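Local coordinates for protein phosphoribosylformylglycinamidine cyclo-ligase (Thermus thermophilus HB8, PDB 5AVM) that probably carries out the ATP-dependent ring closure of de novo purine biosynthesis, turning formylglycinamidine ribonucleotide into 5-aminoimidazole ribonucleotide with release of ADP and phosphate, at residues B[188-193]-B[215-220]; B[200-205]-B[211-216]. All blocks are in the same frame, centred on the assembly; numbering follows the deposited sequence.

Interaction 1: B[188-193]-B[215-220]; sequences NGYSLI and EALLRP. With SO4 (sulfate ion), chain L.
The ring of Tyr-190 reaches Leu-217 edge-on, with the carbonyl O of Leu-217 lying in the ring plane beside the phenol end. One face of the ring is covered by Ile-193 of its own helix, whose CD1 sits 3.7 Å above the plane and over the ring centre. Along other parts of the rim lie Asn-188 N, in the plane, and the sulfate O3, close to it. The guanidinium of Arg-219 has the carbonyl O of Glu-215 over one face, 4.1 Å above its plane.

The phenol donates to the backbone: Tyr-190 OH is 2.6 Å from Leu-217 O, with a C=O...donor angle of 147° and the donor tilted off the carbonyl plane. The same oxygen comes within 3.0 Å of Tyr-190 CE2, so it nestles against the ring edge. Lys-66 hydrogen-bonds both the phenol oxygen and Arg-219 O, tying both segments to the start of helix 66-72. A phenylalanine in place of Tyr-190 would probably leave Leu-217 O without its phenol donor and cost Lys-66 one of its partners.

Next to this bond the aliphatic packing is tight. Ile-193 CG2 presses to 3.2 Å from Leu-217 CD2 as the two side chains slide past each other in opposite directions. Leu-217 has its CG between two staggered positions (chi1 -115°), consistent with some strain there.

Gly-189, at the N-cap of helix 190-196, gives its N to sulfate O4 at 3.0 Å, and Tyr-190 N meets sulfate O3 at 3.1 Å. Two backbone N-H groups gripping an anion at a helix N-terminus form a classic anion-binding site, here in the C-terminal domain of an AIR synthase; although the sulfate probably came from the crystallisation liquor, it may mark a phosphate pocket.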
loop_
_atom_site.group_PDB
_atom_site.type_symbol
_atom_site.label_atom_id
_atom_site.label_comp_id
_atom_site.label_asym_id
_atom_site.label_seq_id
_atom_site.Cartn_x
_atom_site.Cartn_y
_atom_site.Cartn_z
ATOM N N ASN B 188 -9.861 2.164 -14.384
ATOM C CA ASN B 188 -10.236 3.513 -14.001
ATOM C C ASN B 188 -11.565 3.863 -14.663
ATOM O O ASN B 188 -11.813 3.472 -15.803
ATOM C CB ASN B 188 -9.152 4.518 -14.405
ATOM C CG ASN B 188 -8.001 4.576 -13.404
ATOM O OD1 ASN B 188 -8.131 5.150 -12.320
ATOM N ND2 ASN B 188 -6.873 3.976 -13.763
ATOM N N GLY B 189 -12.419 4.575 -13.928
ATOM C CA GLY B 189 -13.710 4.986 -14.453
ATOM C C GLY B 189 -14.826 3.983 -14.244
ATOM O O GLY B 189 -15.903 4.110 -14.825
ATOM N N TYR B 190 -14.589 2.981 -13.411
ATOM C CA TYR B 190 -15.616 1.995 -13.184
ATOM C C TYR B 190 -16.753 2.475 -12.303
ATOM O O TYR B 190 -17.705 1.733 -12.059
ATOM C CB TYR B 190 -15.011 0.713 -12.628
ATOM C CG TYR B 190 -14.396 -0.142 -13.709
ATOM C CD1 TYR B 190 -13.172 0.205 -14.293
ATOM C CD2 TYR B 190 -15.051 -1.282 -14.174
ATOM C CE1 TYR B 190 -12.619 -0.564 -15.312
ATOM C CE2 TYR B 190 -14.507 -2.056 -15.192
ATOM C CZ TYR B 190 -13.291 -1.690 -15.753
ATOM O OH TYR B 190 -12.744 -2.472 -16.741
ATOM N N SER B 191 -16.665 3.708 -11.818
ATOM C CA SER B 191 -17.740 4.253 -11.000
ATOM C C SER B 191 -18.797 4.765 -11.980
ATOM O O SER B 191 -20.007 4.609 -11.768
ATOM C CB SER B 191 -17.236 5.403 -10.138
ATOM O OG SER B 191 -18.317 5.964 -9.414
ATOM N N LEU B 192 -18.321 5.385 -13.057
ATOM C CA LEU B 192 -19.200 5.897 -14.095
ATOM C C LEU B 192 -19.842 4.668 -14.720
ATOM O O LEU B 192 -21.057 4.624 -14.917
ATOM C CB LEU B 192 -18.388 6.686 -15.137
ATOM C CG LEU B 192 -19.116 7.361 -16.308
ATOM C CD1 LEU B 192 -20.457 7.927 -15.855
ATOM C CD2 LEU B 192 -18.245 8.468 -16.876
ATOM N N ILE B 193 -19.014 3.661 -14.993
ATOM C CA ILE B 193 -19.458 2.401 -15.588
ATOM C C ILE B 193 -20.563 1.698 -14.795
ATOM O O ILE B 193 -21.588 1.326 -15.358
ATOM C CB ILE B 193 -18.266 1.421 -15.755
ATOM C CG1 ILE B 193 -17.371 1.884 -16.904
ATOM C CG2 ILE B 193 -18.764 0.015 -15.995
ATOM C CD1 ILE B 193 -16.043 1.159 -16.979
ATOM N N GLU B 215 -17.837 -9.827 -19.787
ATOM C CA GLU B 215 -16.595 -10.129 -20.477
ATOM C C GLU B 215 -15.807 -8.912 -20.939
ATOM O O GLU B 215 -14.583 -8.867 -20.799
ATOM C CB GLU B 215 -16.882 -11.039 -21.671
ATOM C CG GLU B 215 -17.088 -12.481 -21.278
ATOM C CD GLU B 215 -15.888 -13.030 -20.541
ATOM O OE1 GLU B 215 -14.796 -13.085 -21.144
ATOM O OE2 GLU B 215 -16.032 -13.396 -19.356
ATOM N N ALA B 216 -16.507 -7.926 -21.485
ATOM C CA ALA B 216 -15.854 -6.729 -21.986
ATOM C C ALA B 216 -15.439 -5.735 -20.909
ATOM O O ALA B 216 -14.471 -4.996 -21.089
ATOM C CB ALA B 216 -16.755 -6.046 -23.000
ATOM N N LEU B 217 -16.164 -5.721 -19.793
ATOM C CA LEU B 217 -15.885 -4.789 -18.699
ATOM C C LEU B 217 -14.926 -5.333 -17.646
ATOM O O LEU B 217 -14.301 -4.561 -16.912
ATOM C CB LEU B 217 -17.194 -4.380 -18.024
ATOM C CG LEU B 217 -17.639 -2.918 -18.096
ATOM C CD1 LEU B 217 -17.620 -2.421 -19.522
ATOM C CD2 LEU B 217 -19.039 -2.811 -17.511
ATOM N N LEU B 218 -14.819 -6.657 -17.573
ATOM C CA LEU B 218 -13.938 -7.306 -16.606
ATOM C C LEU B 218 -12.610 -7.786 -17.195
ATOM O O LEU B 218 -11.767 -8.326 -16.475
ATOM C CB LEU B 218 -14.665 -8.470 -15.919
ATOM C CG LEU B 218 -15.783 -8.041 -14.958
ATOM C CD1 LEU B 218 -16.389 -9.263 -14.290
ATOM C CD2 LEU B 218 -15.221 -7.094 -13.910
ATOM N N ARG B 219 -12.421 -7.590 -18.499
ATOM C CA ARG B 219 -11.169 -7.974 -19.142
ATOM C C ARG B 219 -10.071 -7.249 -18.368
ATOM O O ARG B 219 -10.090 -6.018 -18.238
ATOM C CB ARG B 219 -11.156 -7.543 -20.611
ATOM C CG ARG B 219 -9.855 -7.849 -21.335
ATOM C CD ARG B 219 -10.106 -8.066 -22.816
ATOM N NE ARG B 219 -10.851 -9.306 -23.068
ATOM C CZ ARG B 219 -11.927 -9.390 -23.847
ATOM N NH1 ARG B 219 -12.397 -8.304 -24.456
ATOM N NH2 ARG B 219 -12.534 -10.557 -24.018
ATOM N N PRO B 220 -9.103 -8.005 -17.834
ATOM C CA PRO B 220 -7.999 -7.435 -17.059
ATOM C C PRO B 220 -7.228 -6.266 -17.676
ATOM O O PRO B 220 -7.137 -6.125 -18.897
ATOM C CB PRO B 220 -7.100 -8.645 -16.809
ATOM C CG PRO B 220 -8.077 -9.787 -16.763
ATOM C CD PRO B 220 -8.980 -9.472 -17.926
HETATM S S SO4 L . -12.602 4.116 -10.290
HETATM O O1 SO4 L . -14.000 4.179 -9.839
HETATM O O2 SO4 L . -11.705 3.961 -9.119
HETATM O O3 SO4 L . -12.428 2.966 -11.196
HETATM O O4 SO4 L . -12.269 5.357 -11.015
#

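Interaction 2: B[200-205]-B[211-216]; sequences QDLSAP and ESLKEA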
loop_
_atom_site.group_PDB
_atom_site.type_symbol
_atom_site.label_atom_id
_atom_site.label_comp_id
_atom_site.label_asym_id
_atom_site.label_seq_id
_atom_site.Cartn_x
_atom_site.Cartn_y
_atom_site.Cartn_z
ATOM N N GLN B 200 -28.487 -3.619 -16.142
ATOM C CA GLN B 200 -28.404 -4.368 -17.394
ATOM C C GLN B 200 -28.062 -5.822 -17.082
ATOM O O GLN B 200 -27.708 -6.155 -15.946
ATOM C CB GLN B 200 -27.318 -3.780 -18.303
ATOM C CG GLN B 200 -27.425 -2.276 -18.577
ATOM C CD GLN B 200 -28.560 -1.908 -19.530
ATOM O OE1 GLN B 200 -28.639 -2.412 -20.654
ATOM N NE2 GLN B 200 -29.437 -1.012 -19.083
ATOM N N ASP B 201 -28.175 -6.687 -18.087
ATOM C CA ASP B 201 -27.848 -8.099 -17.922
ATOM C C ASP B 201 -26.396 -8.253 -18.344
ATOM O O ASP B 201 -26.095 -8.597 -19.490
ATOM C CB ASP B 201 -28.753 -8.972 -18.798
ATOM C CG ASP B 201 -28.573 -10.463 -18.527
ATOM O OD1 ASP B 201 -28.185 -10.823 -17.394
ATOM O OD2 ASP B 201 -28.839 -11.277 -19.439
ATOM N N LEU B 202 -25.501 -7.976 -17.400
ATOM C CA LEU B 202 -24.066 -8.040 -17.639
ATOM C C LEU B 202 -23.649 -9.343 -18.304
ATOM O O LEU B 202 -22.671 -9.382 -19.052
ATOM C CB LEU B 202 -23.312 -7.848 -16.316
ATOM C CG LEU B 202 -23.634 -6.558 -15.547
ATOM C CD1 LEU B 202 -22.862 -6.534 -14.244
ATOM C CD2 LEU B 202 -23.283 -5.344 -16.385
ATOM N N SER B 203 -24.407 -10.404 -18.048
ATOM C CA SER B 203 -24.103 -11.712 -18.622
ATOM C C SER B 203 -24.715 -11.947 -20.008
ATOM O O SER B 203 -24.459 -12.975 -20.640
ATOM C CB SER B 203 -24.550 -12.818 -17.658
ATOM O OG SER B 203 -25.900 -12.646 -17.259
ATOM N N ALA B 204 -25.510 -10.989 -20.481
ATOM C CA ALA B 204 -26.156 -11.098 -21.789
ATOM C C ALA B 204 -25.264 -10.576 -22.908
ATOM O O ALA B 204 -24.629 -9.523 -22.776
ATOM C CB ALA B 204 -27.470 -10.334 -21.788
ATOM N N PRO B 205 -25.208 -11.310 -24.032
ATOM C CA PRO B 205 -24.398 -10.938 -25.197
ATOM C C PRO B 205 -24.800 -9.580 -25.781
ATOM O O PRO B 205 -25.974 -9.214 -25.773
ATOM C CB PRO B 205 -24.656 -12.087 -26.175
ATOM C CG PRO B 205 -24.916 -13.253 -25.266
ATOM C CD PRO B 205 -25.816 -12.639 -24.220
ATOM N N GLU B 211 -19.159 -9.879 -27.475
ATOM C CA GLU B 211 -19.167 -10.562 -26.191
ATOM C C GLU B 211 -20.141 -9.793 -25.310
ATOM O O GLU B 211 -20.772 -8.840 -25.775
ATOM C CB GLU B 211 -17.772 -10.520 -25.571
ATOM C CG GLU B 211 -17.358 -9.140 -25.071
ATOM C CD GLU B 211 -15.856 -8.989 -24.960
ATOM O OE1 GLU B 211 -15.186 -9.973 -24.585
ATOM O OE2 GLU B 211 -15.343 -7.887 -25.241
ATOM N N SER B 212 -20.252 -10.192 -24.044
ATOM C CA SER B 212 -21.163 -9.531 -23.106
ATOM C C SER B 212 -20.511 -8.384 -22.335
ATOM O O SER B 212 -19.317 -8.107 -22.490
ATOM C CB SER B 212 -21.707 -10.545 -22.103
ATOM O OG SER B 212 -20.664 -11.066 -21.297
ATOM N N LEU B 213 -21.302 -7.712 -21.504
ATOM C CA LEU B 213 -20.768 -6.624 -20.701
ATOM C C LEU B 213 -19.762 -7.192 -19.700
ATOM O O LEU B 213 -18.664 -6.662 -19.537
ATOM C CB LEU B 213 -21.894 -5.899 -19.962
ATOM C CG LEU B 213 -22.645 -4.857 -20.785
ATOM C CD1 LEU B 213 -23.824 -4.322 -19.992
ATOM C CD2 LEU B 213 -21.693 -3.737 -21.161
ATOM N N LYS B 214 -20.144 -8.276 -19.034
ATOM C CA LYS B 214 -19.272 -8.920 -18.054
ATOM C C LYS B 214 -17.877 -9.131 -18.655
ATOM O O LYS B 214 -16.871 -8.664 -18.117
ATOM C CB LYS B 214 -19.865 -10.274 -17.642
ATOM C CG LYS B 214 -19.068 -11.032 -16.586
ATOM C CD LYS B 214 -19.424 -12.524 -16.577
ATOM C CE LYS B 214 -20.921 -12.771 -16.389
ATOM N NZ LYS B 214 -21.260 -14.217 -16.438
ATOM N N GLU B 215 -17.837 -9.827 -19.787
ATOM C CA GLU B 215 -16.595 -10.129 -20.477
ATOM C C GLU B 215 -15.807 -8.912 -20.939
ATOM O O GLU B 215 -14.583 -8.867 -20.799
ATOM C CB GLU B 215 -16.882 -11.039 -21.671
ATOM C CG GLU B 215 -17.088 -12.481 -21.278
ATOM C CD GLU B 215 -15.888 -13.030 -20.541
ATOM O OE1 GLU B 215 -14.796 -13.085 -21.144
ATOM O OE2 GLU B 215 -16.032 -13.396 -19.356
ATOM N N ALA B 216 -16.507 -7.926 -21.485
ATOM C CA ALA B 216 -15.854 -6.729 -21.986
ATOM C C ALA B 216 -15.439 -5.735 -20.909
ATOM O O ALA B 216 -14.471 -4.996 -21.089
ATOM C CB ALA B 216 -16.755 -6.046 -23.000
#
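Leu-202 turns its carbonyl onto the first turn of helix 213-218, and a type I beta turn from Asp-201 to Ala-204 sets it there. The turn is closed by Ala-204 N, 2.7 Å from Asp-201 O. Across the contact Lys-214 N donates to Leu-202 O at 2.8 Å, a nearly straight bond with an N-H...acceptor angle of 165°. Ser-212 is the N-cap residue preceding the helix; its OG accepts a weak bond from Glu-215 N at 3.4 Å, while Ser-212 O receives Ala-216 N.

Apolar packing flanks this bond on the Leu-213 side. The side chains of Leu-202 and Leu-213 cross at about a right angle, with Leu-202 CD2 3.8 Å from Leu-213 CD1. The same CD1 methyl also touches Gln-200 CB at 3.9 Å, so this one methyl meets two residues of the loop. Val-197 touches both leucines, and Tyr-278 of helix 275-283 packs against Leu-213.

Lys-214 runs back over the turn. Its chain starts out extended and bends at chi3 (-55°), which lays CE 3.8 Å from Ser-203 CB, a contact of carbons that does not engage the serine hydroxyl. That hydroxyl is used within the turn: Ser-203 OG donates to Asp-201 OD1 at 2.9 Å, meeting it from above the carboxylate plane, 45° out of it. Ser-212 CB packs against the carbonyl oxygens of Ala-204, at 3.2 Å, and Leu-202. Glu-211, just before the N-cap, forms a salt bridge with Arg-219.

A helix start exposes N-H groups that no preceding turn can satisfy. Here Ser-212 OG serves one of them and the loop carbonyl of Leu-202 another, so the polar link between the segments is made by backbone atoms, with the leucine packing beside it, and placing a carbonyl oxygen at the partly positive helix N-terminus is likely to be electrostatically favourable.

Interactions 1 and 2 lie about 11 Å apart, centre to centre, on the same side of the chain's centre and within the C-terminal domain. Both use helix 213-218: interaction 2 holds its start to the loop that follows helix 190-196, and interaction 1 holds its later part, through Leu-217, to the start of helix 190-196, with Glu-215 and Ala-216 common to both. In chain order, 188-193 and 200-205 precede the shared helix. A salt bridge from Arg-219 NH2 to Glu-211 OE1, 2.8 Å long, joins the two contacts. The short helix is thus held near its start and again further along, between a surface loop and the buried start of helix 190-196, whose N-terminus binds the sulfate.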